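Local coordinates for protein glutathione S-transferase enzyme with thioredoxin-like domain (Bradyrhizobium sp., PDB 4MF7) that probably catalyses the conjugation of glutathione to electrophilic compounds, as a dimeric glutathione transferase with a thioredoxin-like domain, at residues R42-L48 with I93-P99; K55-L60 with I115-L119; W140-Q144 with L182-L186; T208-R213 with W236-L241. One frame throughout, in Å; residues are numbered along the deposited sequence.

In the fold
The four contacts run from the thioredoxin-like domain into the helical domain. Interaction 1 pairs two strands in the middle of the sheet, and interaction 2 packs two helices against one face of it; their centres lie about 10 Å apart, and their segments alternate along the chain. Interactions 3 and 4 follow later in sequence, with centres about 12 Å apart, and join helices 171-190, 203-215 and 232-241 with the loop after helix 131-138. Interactions 1 and 3 sit on opposite sides of the chain's centre, with centres about 25 Å apart. Interaction 2 lies between them: Leu-116 touches Leu-141, and Met-59 meets helix 203-215, so apolar side chains of interaction 2 also pack against the helical domain.

Interaction 1 of 4, residues R42-L48 with I93-P99; sequences RIQLYSL and IPAIIDP
Ile-93 lies against the end of strand 43-47, its CG2 on Tyr-46 O and Ser-47 CA, while CD1 reaches back to the backbone N of Leu-48, 3.9 Å away. A cis peptide leads into Pro-94, whose CB packs on Ser-47 OG at 3.5 Å and, more loosely, on Leu-45 CD1. At Ala-95 the regular ladder begins. Its N donates to Tyr-46 O, and its O takes an almost straight bond from Tyr-46 N (2.8 Å, 171° at the hydrogen); the same oxygen sits at the edge of the Tyr-46 ring, beside CD2. This is the antiparallel pair in the middle of the thioredoxin-fold sheet, entered through the cis-proline characteristic of that fold, near where relatives bind glutathione. Ile-96 turns to the other face, laying CG2 on Leu-45 CD1 (3.8 Å) and CB beside Ile-43 CG2. Ile-97 exchanges two backbone bonds with Gln-44, and its CD1 approaches Tyr-46 OH at 3.6 Å. Asp-98 has CG anti to its backbone N (chi1 -178°), bringing OD1, bonded to Asn-100 N, within 3.6 Å of Ile-43 CG1; OD2 bonds to Tyr-118 and pairs with Lys-122. Pro-99 rests CD on Arg-42 O, 3.3 Å away. That carbonyl also accepts Gln-44 NE2 from above its plane at 3.0 Å, while Gln-44 OE1 bonds to His-70.

Interaction 2 of 4, residues K55-L60 with I115-L119; sequences KVSIML and ILQYL
No flat group enters where Met-59 and Leu-60 meet Leu-116 and Leu-119: the contact is made by aliphatic branches and the carbons of one methionine. The aromatic ring of these segments, Tyr-118, makes no contact with segment 55-60; it meets Trp-135 of the second subunit edge-to-face. These are the two helices on one face of the thioredoxin-fold sheet, running nearly parallel at 11° with their axes 10.1 Å apart. Val-56 and Leu-60 also lean on Leu-45 of strand 43-47, while Met-59 additionally touches Ile-203 and Ile-206 of helix 203-215, so the pair is wedged between sheet and helical domain. Met-59 carries much of the contact. Its CB presses on Leu-116 CD2 at 3.4 Å, tighter than ordinary van der Waals contact, and that methyl is also 3.5 Å from Lys-55 O. A chi1 of -175° swings CG to the far side of CB from the backbone N, and after a bend at chi2 (61°) the chain runs antiparallel to Leu-119, flank to flank. CG meets Leu-119 CD1 at 3.8 Å, and the terminal CE settles on the backbone of the other helix, near Leu-119 C and Leu-116 O. An alanine here keeps the CB contact but is likely to open a gap beside Leu-119, whose CB and CD1 would lose CG and CE. Leu-119 CD1 also meets Leu-60 CD2, 3.8 Å away. Nearer the N-terminal ends of the segments, Val-56 crosses Ile-115 at about a right angle, CG2 to CG2, at 3.6 Å.

Interaction 3 of 4, residues W140-Q144 with L182-L186; sequences WLHFQ and LLGVL
Gln-144 and Leu-182 mark the closest backbone approach, CA to CA 7.0 Å, where the irregular chain after helix 131-138 passes the regular turns of helix 171-190. Phe-143 is the main contributor from segment 140-144. With chi1 at 173°, CG stands opposite the backbone N and the ring is sent out to the helix, where CZ meets Leu-182 O edge-on, in the ring plane, at 3.4 Å. That oxygen is not given up to the ring: it still accepts the helical bond from Leu-186 N. Beside CZ, the ring atom CE1 touches Val-185 CG1 at 3.5 Å, the two side chains lying flank to flank and pointing contrary ways. One face of the Phe-143 ring carries Trp-140, whose CZ3 stands 3.9 Å above the plane, over its centre. The contact belongs to the helical C-terminal domain of the glutathione transferase fold, close to the dimer interface, since Asn-90 of the second subunit packs on both Phe-143 and Val-185. His-142 stacks on His-142 of the second subunit. Trp-140 reaches the helix on its own account as well, CZ3 touching Leu-186 CD1 at 3.9 Å, with CH2 more distant from Val-185 CG1 at 4.4 Å. Gln-144 is poorly ordered and adds only a loose approach to Leu-182 CD2; its NE2 bonds to Ala-207 O in helix 203-215.

Interaction 4 of 4, residues T208-R213 with W236-L241; sequences TLGWVR and WLERGL
Leu-209 reaches out from helix 203-215 over the indole of Trp-236, across two helix segments that cross at -114° with axes 10.3 Å apart. From CB, the side chain leaves with CG anti to its own carbonyl carbon (chi1 -80°), and CG lies 3.8 Å from Trp-236 CZ2. Beyond it the branches part. CD2 sits over the face of the six-membered ring, 3.7 Å from its centroid and 13° off the normal, a CH-pi contact; the same methyl also meets Leu-237 CD1. CD1 goes to Gly-240 CA at 3.8 Å, an approach that depends on the glycine, because a CB there would collide with Leu-209 CD2. The rim of the indole is occupied too. Thr-208 OG1 lies at the edge by CZ2, 3.3 Å away, while bonding to Ala-204 O in its own helix, and Val-212 CG2 comes in plane to CZ3 at 3.7 Å. Trp-236 NE1 bonds to Asp-205 in the first turn of helix 203-215, so the ring is fixed in rotation as well as in place. With a leucine in place of Trp-236, Leu-209 CD2 would probably lose the face it rests on, and the Asp-205 carboxylate would be left without the indole N-H. Farther along, Val-212 CG1 touches Leu-237 CD2, and Arg-213 CG meets Leu-241 CD2 at 4.1 Å, the two side chains nearly perpendicular. Leu-186 of helix 171-190 packs on Val-212 and Trp-236, so that helices 171-190, 203-215 and 232-241 meet in the interior of the all-helical C-terminal domain of glutathione transferases.

Interaction 1 of 4, residues R42-L48 with I93-P99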
loop_
_atom_site.group_PDB
_atom_site.type_symbol
_atom_site.label_atom_id
_atom_site.label_comp_id
_atom_site.label_asym_id
_atom_site.label_seq_id
_atom_site.Cartn_x
_atom_site.Cartn_y
_atom_site.Cartn_z
ATOM N N ARG A 42 26.524 -3.895 -0.150
ATOM C CA ARG A 42 25.502 -3.344 0.753
ATOM C C ARG A 42 24.233 -2.958 -0.018
ATOM O O ARG A 42 24.307 -2.564 -1.174
ATOM C CB ARG A 42 26.011 -2.100 1.491
ATOM C CG ARG A 42 27.254 -2.342 2.340
ATOM C CD ARG A 42 27.665 -1.100 3.111
ATOM N NE ARG A 42 29.006 -1.281 3.670
ATOM C CZ ARG A 42 29.681 -0.336 4.308
ATOM N NH1 ARG A 42 29.145 0.845 4.483
ATOM N NH2 ARG A 42 30.890 -0.572 4.766
ATOM N N ILE A 43 23.095 -3.043 0.677
ATOM C CA ILE A 43 21.819 -2.486 0.167
ATOM C C ILE A 43 22.034 -1.026 -0.187
ATOM O O ILE A 43 22.574 -0.263 0.627
ATOM C CB ILE A 43 20.699 -2.644 1.206
ATOM C CG1 ILE A 43 20.323 -4.121 1.327
ATOM C CG2 ILE A 43 19.453 -1.846 0.800
ATOM C CD1 ILE A 43 19.589 -4.461 2.597
ATOM N N GLN A 44 21.664 -0.638 -1.410
ATOM C CA GLN A 44 21.720 0.724 -1.818
ATOM C C GLN A 44 20.348 1.334 -1.557
ATOM O O GLN A 44 19.331 0.769 -1.982
ATOM C CB GLN A 44 22.073 0.864 -3.289
ATOM C CG GLN A 44 23.355 0.144 -3.679
ATOM C CD GLN A 44 24.584 0.820 -3.070
ATOM O OE1 GLN A 44 24.839 2.005 -3.314
ATOM N NE2 GLN A 44 25.318 0.089 -2.281
ATOM N N LEU A 45 20.332 2.458 -0.852
ATOM C CA LEU A 45 19.078 3.189 -0.541
ATOM C C LEU A 45 19.076 4.518 -1.289
ATOM O O LEU A 45 20.010 5.316 -1.149
ATOM C CB LEU A 45 18.928 3.415 0.972
ATOM C CG LEU A 45 17.761 4.309 1.396
ATOM C CD1 LEU A 45 16.418 3.636 1.074
ATOM C CD2 LEU A 45 17.832 4.607 2.879
ATOM N N TYR A 46 18.032 4.749 -2.102
ATOM C CA TYR A 46 17.886 5.991 -2.849
ATOM C C TYR A 46 16.675 6.697 -2.306
ATOM O O TYR A 46 15.555 6.243 -2.517
ATOM C CB TYR A 46 17.747 5.722 -4.348
ATOM C CG TYR A 46 18.793 4.775 -4.885
ATOM C CD1 TYR A 46 20.049 5.242 -5.292
ATOM C CD2 TYR A 46 18.558 3.399 -4.940
ATOM C CE1 TYR A 46 21.029 4.363 -5.732
ATOM C CE2 TYR A 46 19.534 2.525 -5.394
ATOM C CZ TYR A 46 20.766 3.026 -5.807
ATOM O OH TYR A 46 21.755 2.161 -6.232
ATOM N N SER A 47 16.881 7.802 -1.585
ATOM C CA SER A 47 15.823 8.313 -0.755
ATOM C C SER A 47 16.044 9.745 -0.323
ATOM O O SER A 47 16.989 10.391 -0.755
ATOM C CB SER A 47 15.676 7.395 0.467
ATOM O OG SER A 47 14.451 7.623 1.137
ATOM N N LEU A 48 15.118 10.215 0.499
ATOM C CA LEU A 48 15.187 11.507 1.189
ATOM C C LEU A 48 14.486 11.289 2.519
ATOM O O LEU A 48 13.620 10.404 2.606
ATOM C CB LEU A 48 14.445 12.597 0.417
ATOM C CG LEU A 48 15.110 13.315 -0.751
ATOM C CD1 LEU A 48 14.107 14.333 -1.296
ATOM C CD2 LEU A 48 16.422 13.970 -0.341
ATOM N N ILE A 93 10.631 8.282 -4.278
ATOM C CA ILE A 93 11.475 7.646 -3.259
ATOM C C ILE A 93 10.569 7.085 -2.168
ATOM O O ILE A 93 9.397 7.479 -2.060
ATOM C CB ILE A 93 12.514 8.665 -2.687
ATOM C CG1 ILE A 93 11.851 9.932 -2.117
ATOM C CG2 ILE A 93 13.544 9.016 -3.760
ATOM C CD1 ILE A 93 11.465 9.825 -0.666
ATOM N N PRO A 94 11.071 6.133 -1.365
ATOM C CA PRO A 94 12.383 5.482 -1.454
ATOM C C PRO A 94 12.415 4.332 -2.456
ATOM O O PRO A 94 11.369 3.772 -2.813
ATOM C CB PRO A 94 12.592 4.944 -0.040
ATOM C CG PRO A 94 11.211 4.690 0.487
ATOM C CD PRO A 94 10.289 5.648 -0.217
ATOM N N ALA A 95 13.616 3.993 -2.908
ATOM C CA ALA A 95 13.864 2.781 -3.689
ATOM C C ALA A 95 15.135 2.155 -3.151
ATOM O O ALA A 95 15.972 2.860 -2.618
ATOM C CB ALA A 95 14.007 3.085 -5.155
ATOM N N ILE A 96 15.246 0.841 -3.259
ATOM C CA ILE A 96 16.473 0.120 -2.899
ATOM C C ILE A 96 16.947 -0.812 -4.021
ATOM O O ILE A 96 16.169 -1.203 -4.925
ATOM C CB ILE A 96 16.320 -0.687 -1.601
ATOM C CG1 ILE A 96 15.320 -1.835 -1.779
ATOM C CG2 ILE A 96 15.982 0.175 -0.408
ATOM C CD1 ILE A 96 15.353 -2.914 -0.729
ATOM N N ILE A 97 18.236 -1.154 -3.966
ATOM C CA ILE A 97 18.739 -2.346 -4.638
ATOM C C ILE A 97 19.436 -3.171 -3.575
ATOM O O ILE A 97 20.385 -2.705 -2.936
ATOM C CB ILE A 97 19.731 -2.055 -5.794
ATOM C CG1 ILE A 97 19.084 -1.211 -6.892
ATOM C CG2 ILE A 97 20.291 -3.376 -6.339
ATOM C CD1 ILE A 97 20.069 -0.555 -7.842
ATOM N N ASP A 98 18.939 -4.371 -3.345
ATOM C CA ASP A 98 19.601 -5.315 -2.472
ATOM C C ASP A 98 20.498 -6.195 -3.361
ATOM O O ASP A 98 19.987 -7.017 -4.127
ATOM C CB ASP A 98 18.590 -6.169 -1.721
ATOM C CG ASP A 98 19.238 -7.127 -0.771
ATOM O OD1 ASP A 98 20.497 -7.096 -0.678
ATOM O OD2 ASP A 98 18.514 -7.901 -0.115
ATOM N N PRO A 99 21.841 -6.019 -3.275
ATOM C CA PRO A 99 22.723 -6.866 -4.092
ATOM C C PRO A 99 22.646 -8.363 -3.724
ATOM O O PRO A 99 22.996 -9.205 -4.538
ATOM C CB PRO A 99 24.139 -6.292 -3.792
ATOM C CG PRO A 99 24.007 -5.788 -2.384
ATOM C CD PRO A 99 22.613 -5.192 -2.317
#

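Interaction 2 of 4, residues K55-L60 with I115-L119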
loop_
_atom_site.group_PDB
_atom_site.type_symbol
_atom_site.label_atom_id
_atom_site.label_comp_id
_atom_site.label_asym_id
_atom_site.label_seq_id
_atom_site.Cartn_x
_atom_site.Cartn_y
_atom_site.Cartn_z
ATOM N N LYS A 55 10.586 5.613 6.472
ATOM C CA LYS A 55 10.127 4.252 6.734
ATOM C C LYS A 55 11.244 3.239 6.480
ATOM O O LYS A 55 11.503 2.335 7.288
ATOM C CB LYS A 55 8.940 3.899 5.823
ATOM C CG LYS A 55 7.701 4.743 6.037
ATOM C CD LYS A 55 6.633 4.386 5.014
ATOM C CE LYS A 55 5.368 5.248 5.136
ATOM N NZ LYS A 55 4.470 4.909 3.987
ATOM N N VAL A 56 11.902 3.395 5.352
ATOM C CA VAL A 56 12.884 2.441 4.909
ATOM C C VAL A 56 14.241 2.640 5.567
ATOM O O VAL A 56 14.853 1.648 5.953
ATOM C CB VAL A 56 12.982 2.417 3.378
ATOM C CG1 VAL A 56 14.136 1.539 2.929
ATOM C CG2 VAL A 56 11.657 1.924 2.811
ATOM N N SER A 57 14.701 3.886 5.759
ATOM C CA SER A 57 15.934 4.080 6.564
ATOM C C SER A 57 15.783 3.606 8.006
ATOM O O SER A 57 16.724 3.027 8.567
ATOM C CB SER A 57 16.420 5.551 6.544
ATOM O OG SER A 57 15.340 6.421 6.786
ATOM N N ILE A 58 14.618 3.848 8.626
ATOM C CA ILE A 58 14.341 3.315 9.970
ATOM C C ILE A 58 14.384 1.802 9.963
ATOM O O ILE A 58 15.007 1.186 10.830
ATOM C CB ILE A 58 13.025 3.846 10.580
ATOM C CG1 ILE A 58 13.128 5.363 10.804
ATOM C CG2 ILE A 58 12.706 3.125 11.888
ATOM C CD1 ILE A 58 11.837 6.059 11.207
ATOM N N MET A 59 13.721 1.189 8.980
ATOM C CA MET A 59 13.748 -0.263 8.875
ATOM C C MET A 59 15.184 -0.796 8.726
ATOM O O MET A 59 15.558 -1.749 9.401
ATOM C CB MET A 59 12.875 -0.734 7.716
ATOM C CG MET A 59 12.748 -2.252 7.592
ATOM S SD MET A 59 11.997 -2.979 9.047
ATOM C CE MET A 59 11.727 -4.662 8.395
ATOM N N LEU A 60 15.969 -0.187 7.857
ATOM C CA LEU A 60 17.379 -0.593 7.696
ATOM C C LEU A 60 18.185 -0.420 8.990
ATOM O O LEU A 60 18.921 -1.319 9.388
ATOM C CB LEU A 60 18.012 0.122 6.504
ATOM C CG LEU A 60 17.478 -0.306 5.144
ATOM C CD1 LEU A 60 17.732 0.746 4.075
ATOM C CD2 LEU A 60 18.032 -1.676 4.744
ATOM N N ILE A 115 8.862 -2.664 0.261
ATOM C CA ILE A 115 10.230 -2.692 0.773
ATOM C C ILE A 115 10.241 -3.142 2.221
ATOM O O ILE A 115 11.113 -3.939 2.621
ATOM C CB ILE A 115 10.974 -1.334 0.578
ATOM C CG1 ILE A 115 11.255 -1.029 -0.901
ATOM C CG2 ILE A 115 12.317 -1.354 1.349
ATOM C CD1 ILE A 115 11.552 0.419 -1.172
ATOM N N LEU A 116 9.338 -2.592 3.049
ATOM C CA LEU A 116 9.234 -2.962 4.441
ATOM C C LEU A 116 8.925 -4.437 4.582
ATOM O O LEU A 116 9.536 -5.120 5.379
ATOM C CB LEU A 116 8.194 -2.136 5.201
ATOM C CG LEU A 116 8.487 -0.655 5.475
ATOM C CD1 LEU A 116 7.364 -0.006 6.278
ATOM C CD2 LEU A 116 9.797 -0.493 6.192
ATOM N N GLN A 117 7.993 -4.942 3.782
ATOM C CA GLN A 117 7.720 -6.371 3.835
ATOM C C GLN A 117 8.912 -7.219 3.423
ATOM O O GLN A 117 9.197 -8.226 4.087
ATOM C CB GLN A 117 6.541 -6.744 2.950
ATOM C CG GLN A 117 5.225 -6.222 3.463
ATOM C CD GLN A 117 4.066 -6.754 2.637
ATOM O OE1 GLN A 117 3.810 -7.962 2.626
ATOM N NE2 GLN A 117 3.368 -5.869 1.951
ATOM N N TYR A 118 9.559 -6.842 2.330
ATOM C CA TYR A 118 10.748 -7.520 1.825
ATOM C C TYR A 118 11.843 -7.606 2.895
ATOM O O TYR A 118 12.402 -8.701 3.154
ATOM C CB TYR A 118 11.299 -6.834 0.584
ATOM C CG TYR A 118 12.647 -7.379 0.173
ATOM C CD1 TYR A 118 12.751 -8.623 -0.419
ATOM C CD2 TYR A 118 13.824 -6.681 0.448
ATOM C CE1 TYR A 118 13.973 -9.148 -0.760
ATOM C CE2 TYR A 118 15.060 -7.194 0.092
ATOM C CZ TYR A 118 15.123 -8.442 -0.489
ATOM O OH TYR A 118 16.330 -8.988 -0.857
ATOM N N LEU A 119 12.140 -6.469 3.519
ATOM C CA LEU A 119 13.147 -6.429 4.584
ATOM C C LEU A 119 12.749 -7.210 5.850
ATOM O O LEU A 119 13.590 -7.822 6.471
ATOM C CB LEU A 119 13.535 -4.979 4.916
ATOM C CG LEU A 119 14.194 -4.169 3.805
ATOM C CD1 LEU A 119 14.392 -2.744 4.257
ATOM C CD2 LEU A 119 15.510 -4.763 3.290
#

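Interaction 3 of 4, residues W140-Q144 with L182-L186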
loop_
_atom_site.group_PDB
_atom_site.type_symbol
_atom_site.label_atom_id
_atom_site.label_comp_id
_atom_site.label_asym_id
_atom_site.label_seq_id
_atom_site.Cartn_x
_atom_site.Cartn_y
_atom_site.Cartn_z
ATOM N N TRP A 140 -1.413 -1.481 8.117
ATOM C CA TRP A 140 -0.844 -0.194 8.552
ATOM C C TRP A 140 0.247 0.352 7.658
ATOM O O TRP A 140 0.732 1.432 7.921
ATOM C CB TRP A 140 -0.321 -0.331 9.987
ATOM C CG TRP A 140 -1.427 -0.671 10.883
ATOM C CD1 TRP A 140 -1.855 -1.945 11.251
ATOM C CD2 TRP A 140 -2.321 0.240 11.502
ATOM N NE1 TRP A 140 -2.968 -1.851 12.031
ATOM C CE2 TRP A 140 -3.267 -0.524 12.219
ATOM C CE3 TRP A 140 -2.426 1.643 11.513
ATOM C CZ2 TRP A 140 -4.303 0.064 12.950
ATOM C CZ3 TRP A 140 -3.459 2.231 12.258
ATOM C CH2 TRP A 140 -4.383 1.434 12.961
ATOM N N LEU A 141 0.615 -0.362 6.591
ATOM C CA LEU A 141 1.668 0.104 5.713
ATOM C C LEU A 141 1.192 1.187 4.763
ATOM O O LEU A 141 1.997 1.819 4.160
ATOM C CB LEU A 141 2.301 -1.027 4.922
ATOM C CG LEU A 141 2.849 -2.128 5.813
ATOM C CD1 LEU A 141 3.378 -3.231 4.919
ATOM C CD2 LEU A 141 3.958 -1.599 6.734
ATOM N N HIS A 142 -0.118 1.380 4.666
ATOM C CA HIS A 142 -0.736 2.350 3.772
ATOM C C HIS A 142 -1.899 2.962 4.531
ATOM O O HIS A 142 -3.055 2.875 4.131
ATOM C CB HIS A 142 -1.166 1.653 2.481
ATOM C CG HIS A 142 -0.009 1.048 1.753
ATOM N ND1 HIS A 142 0.325 -0.283 1.864
ATOM C CD2 HIS A 142 0.944 1.615 0.978
ATOM C CE1 HIS A 142 1.406 -0.519 1.145
ATOM N NE2 HIS A 142 1.806 0.618 0.601
ATOM N N PHE A 143 -1.537 3.580 5.644
ATOM C CA PHE A 143 -2.473 4.148 6.585
ATOM C C PHE A 143 -2.599 5.599 6.225
ATOM O O PHE A 143 -3.643 6.027 5.772
ATOM C CB PHE A 143 -1.980 4.001 8.022
ATOM C CG PHE A 143 -2.821 4.720 9.015
ATOM C CD1 PHE A 143 -4.154 4.452 9.105
ATOM C CD2 PHE A 143 -2.287 5.698 9.814
ATOM C CE1 PHE A 143 -4.942 5.117 9.993
ATOM C CE2 PHE A 143 -3.065 6.367 10.702
ATOM C CZ PHE A 143 -4.393 6.075 10.798
ATOM N N GLN A 144 -1.521 6.336 6.412
ATOM C CA GLN A 144 -1.518 7.714 6.024
ATOM C C GLN A 144 -1.329 7.812 4.533
ATOM O O GLN A 144 -1.990 8.604 3.893
ATOM C CB GLN A 144 -0.432 8.479 6.744
ATOM C CG GLN A 144 0.962 8.103 6.325
ATOM C CD GLN A 144 1.545 7.044 7.222
ATOM O OE1 GLN A 144 0.817 6.257 7.803
ATOM N NE2 GLN A 144 2.854 7.025 7.338
ATOM N N LEU A 182 -7.003 10.923 10.909
ATOM C CA LEU A 182 -5.994 9.862 10.993
ATOM C C LEU A 182 -5.448 9.666 12.400
ATOM O O LEU A 182 -5.323 8.551 12.898
ATOM C CB LEU A 182 -4.837 10.153 10.052
ATOM C CG LEU A 182 -4.749 9.609 8.619
ATOM C CD1 LEU A 182 -6.038 9.022 8.078
ATOM C CD2 LEU A 182 -4.195 10.679 7.689
ATOM N N LEU A 183 -5.107 10.767 13.061
ATOM C CA LEU A 183 -4.671 10.674 14.451
ATOM C C LEU A 183 -5.729 10.020 15.321
ATOM O O LEU A 183 -5.384 9.327 16.259
ATOM C CB LEU A 183 -4.360 12.074 14.999
ATOM C CG LEU A 183 -3.049 12.708 14.523
ATOM C CD1 LEU A 183 -3.018 14.178 14.949
ATOM C CD2 LEU A 183 -1.825 11.984 15.035
ATOM N N GLY A 184 -7.007 10.281 15.032
ATOM C CA GLY A 184 -8.121 9.686 15.808
ATOM C C GLY A 184 -8.189 8.162 15.670
ATOM O O GLY A 184 -8.395 7.447 16.653
ATOM N N VAL A 185 -7.967 7.682 14.455
ATOM C CA VAL A 185 -7.863 6.251 14.202
ATOM C C VAL A 185 -6.708 5.639 14.975
ATOM O O VAL A 185 -6.884 4.639 15.662
ATOM C CB VAL A 185 -7.736 5.968 12.692
ATOM C CG1 VAL A 185 -7.440 4.490 12.432
ATOM C CG2 VAL A 185 -9.028 6.382 12.000
ATOM N N LEU A 186 -5.537 6.261 14.892
ATOM C CA LEU A 186 -4.371 5.767 15.598
ATOM C C LEU A 186 -4.584 5.796 17.116
ATOM O O LEU A 186 -4.199 4.873 17.838
ATOM C CB LEU A 186 -3.135 6.588 15.206
ATOM C CG LEU A 186 -1.737 6.021 15.323
ATOM C CD1 LEU A 186 -1.593 4.643 14.702
ATOM C CD2 LEU A 186 -0.799 7.002 14.626
#

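Interaction 4 of 4, residues T208-R213 with W236-L241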
loop_
_atom_site.group_PDB
_atom_site.type_symbol
_atom_site.label_atom_id
_atom_site.label_comp_id
_atom_site.label_asym_id
_atom_site.label_seq_id
_atom_site.Cartn_x
_atom_site.Cartn_y
_atom_site.Cartn_z
ATOM N N THR A 208 4.676 4.351 10.419
ATOM C CA THR A 208 3.822 5.450 10.837
ATOM C C THR A 208 4.501 6.491 11.754
ATOM O O THR A 208 4.084 7.665 11.791
ATOM C CB THR A 208 2.560 4.897 11.518
ATOM O OG1 THR A 208 2.931 4.062 12.598
ATOM C CG2 THR A 208 1.796 4.033 10.546
ATOM N N LEU A 209 5.542 6.086 12.479
ATOM C CA LEU A 209 6.191 7.013 13.426
ATOM C C LEU A 209 6.668 8.299 12.755
ATOM O O LEU A 209 6.472 9.391 13.292
ATOM C CB LEU A 209 7.364 6.344 14.120
ATOM C CG LEU A 209 7.021 5.436 15.285
ATOM C CD1 LEU A 209 8.224 4.562 15.642
ATOM C CD2 LEU A 209 6.566 6.253 16.489
ATOM N N GLY A 210 7.337 8.173 11.607
ATOM C CA GLY A 210 7.910 9.334 10.929
ATOM C C GLY A 210 6.855 10.319 10.466
ATOM O O GLY A 210 7.014 11.544 10.551
ATOM N N TRP A 211 5.758 9.785 9.976
ATOM C CA TRP A 211 4.643 10.607 9.531
ATOM C C TRP A 211 4.073 11.451 10.671
ATOM O O TRP A 211 3.871 12.654 10.521
ATOM C CB TRP A 211 3.537 9.777 8.873
ATOM C CG TRP A 211 2.206 10.511 8.820
ATOM C CD1 TRP A 211 1.872 11.560 8.008
ATOM C CD2 TRP A 211 1.052 10.253 9.634
ATOM N NE1 TRP A 211 0.582 11.967 8.268
ATOM C CE2 TRP A 211 0.061 11.185 9.264
ATOM C CE3 TRP A 211 0.770 9.328 10.647
ATOM C CZ2 TRP A 211 -1.195 11.213 9.866
ATOM C CZ3 TRP A 211 -0.479 9.359 11.245
ATOM C CH2 TRP A 211 -1.442 10.294 10.855
ATOM N N VAL A 212 3.780 10.823 11.799
ATOM C CA VAL A 212 3.297 11.569 12.964
ATOM C C VAL A 212 4.335 12.605 13.447
ATOM O O VAL A 212 3.994 13.767 13.716
ATOM C CB VAL A 212 2.928 10.642 14.138
ATOM C CG1 VAL A 212 2.381 11.466 15.295
ATOM C CG2 VAL A 212 1.905 9.594 13.716
ATOM N N ARG A 213 5.586 12.184 13.570
ATOM C CA ARG A 213 6.694 13.102 13.930
ATOM C C ARG A 213 6.718 14.358 13.057
ATOM O O ARG A 213 6.856 15.488 13.554
ATOM C CB ARG A 213 8.014 12.365 13.908
ATOM C CG ARG A 213 9.168 13.135 14.525
ATOM C CD ARG A 213 10.065 13.680 13.442
ATOM N NE ARG A 213 11.394 13.998 13.952
ATOM C CZ ARG A 213 12.431 14.291 13.179
ATOM N NH1 ARG A 213 12.298 14.291 11.853
ATOM N NH2 ARG A 213 13.606 14.573 13.728
ATOM N N TRP A 236 2.897 6.734 22.566
ATOM C CA TRP A 236 3.487 5.842 21.589
ATOM C C TRP A 236 4.602 6.563 20.786
ATOM O O TRP A 236 5.659 5.989 20.553
ATOM C CB TRP A 236 2.386 5.316 20.663
ATOM C CG TRP A 236 2.809 4.716 19.377
ATOM C CD1 TRP A 236 3.119 3.427 19.129
ATOM C CD2 TRP A 236 2.812 5.394 18.095
ATOM N NE1 TRP A 236 3.365 3.244 17.771
ATOM C CE2 TRP A 236 3.192 4.447 17.127
ATOM C CE3 TRP A 236 2.578 6.725 17.701
ATOM C CZ2 TRP A 236 3.325 4.774 15.765
ATOM C CZ3 TRP A 236 2.683 7.054 16.333
ATOM C CH2 TRP A 236 3.079 6.071 15.397
ATOM N N LEU A 237 4.363 7.808 20.389
ATOM C CA LEU A 237 5.382 8.557 19.629
ATOM C C LEU A 237 6.657 8.676 20.463
ATOM O O LEU A 237 7.760 8.488 19.954
ATOM C CB LEU A 237 4.880 9.926 19.209
ATOM C CG LEU A 237 5.860 10.789 18.359
ATOM C CD1 LEU A 237 6.238 10.103 17.032
ATOM C CD2 LEU A 237 5.258 12.170 18.098
ATOM N N GLU A 238 6.491 8.990 21.752
ATOM C CA GLU A 238 7.606 9.060 22.705
ATOM C C GLU A 238 8.355 7.745 22.808
ATOM O O GLU A 238 9.578 7.728 22.775
ATOM C CB GLU A 238 7.095 9.412 24.126
ATOM C CG GLU A 238 7.426 10.793 24.645
ATOM C CD GLU A 238 7.570 10.809 26.161
ATOM O OE1 GLU A 238 8.257 11.705 26.678
ATOM O OE2 GLU A 238 7.015 9.922 26.847
ATOM N N ARG A 239 7.631 6.636 22.900
ATOM C CA ARG A 239 8.263 5.316 22.944
ATOM C C ARG A 239 9.073 5.067 21.664
ATOM O O ARG A 239 10.197 4.576 21.703
ATOM C CB ARG A 239 7.237 4.201 23.113
ATOM C CG ARG A 239 6.575 4.126 24.483
ATOM C CD ARG A 239 5.802 2.831 24.649
ATOM N NE ARG A 239 4.519 2.818 23.947
ATOM C CZ ARG A 239 3.414 3.431 24.370
ATOM N NH1 ARG A 239 2.305 3.341 23.654
ATOM N NH2 ARG A 239 3.402 4.131 25.510
ATOM N N GLY A 240 8.500 5.432 20.525
ATOM C CA GLY A 240 9.154 5.171 19.241
ATOM C C GLY A 240 10.390 6.026 19.070
ATOM O O GLY A 240 11.447 5.533 18.639
ATOM N N LEU A 241 10.263 7.306 19.380
ATOM C CA LEU A 241 11.406 8.237 19.225
ATOM C C LEU A 241 12.541 8.003 20.218
ATOM O O LEU A 241 13.639 8.512 20.015
ATOM C CB LEU A 241 10.962 9.690 19.336
ATOM C CG LEU A 241 9.966 10.190 18.310
ATOM C CD1 LEU A 241 9.550 11.633 18.596
ATOM C CD2 LEU A 241 10.479 10.064 16.879
#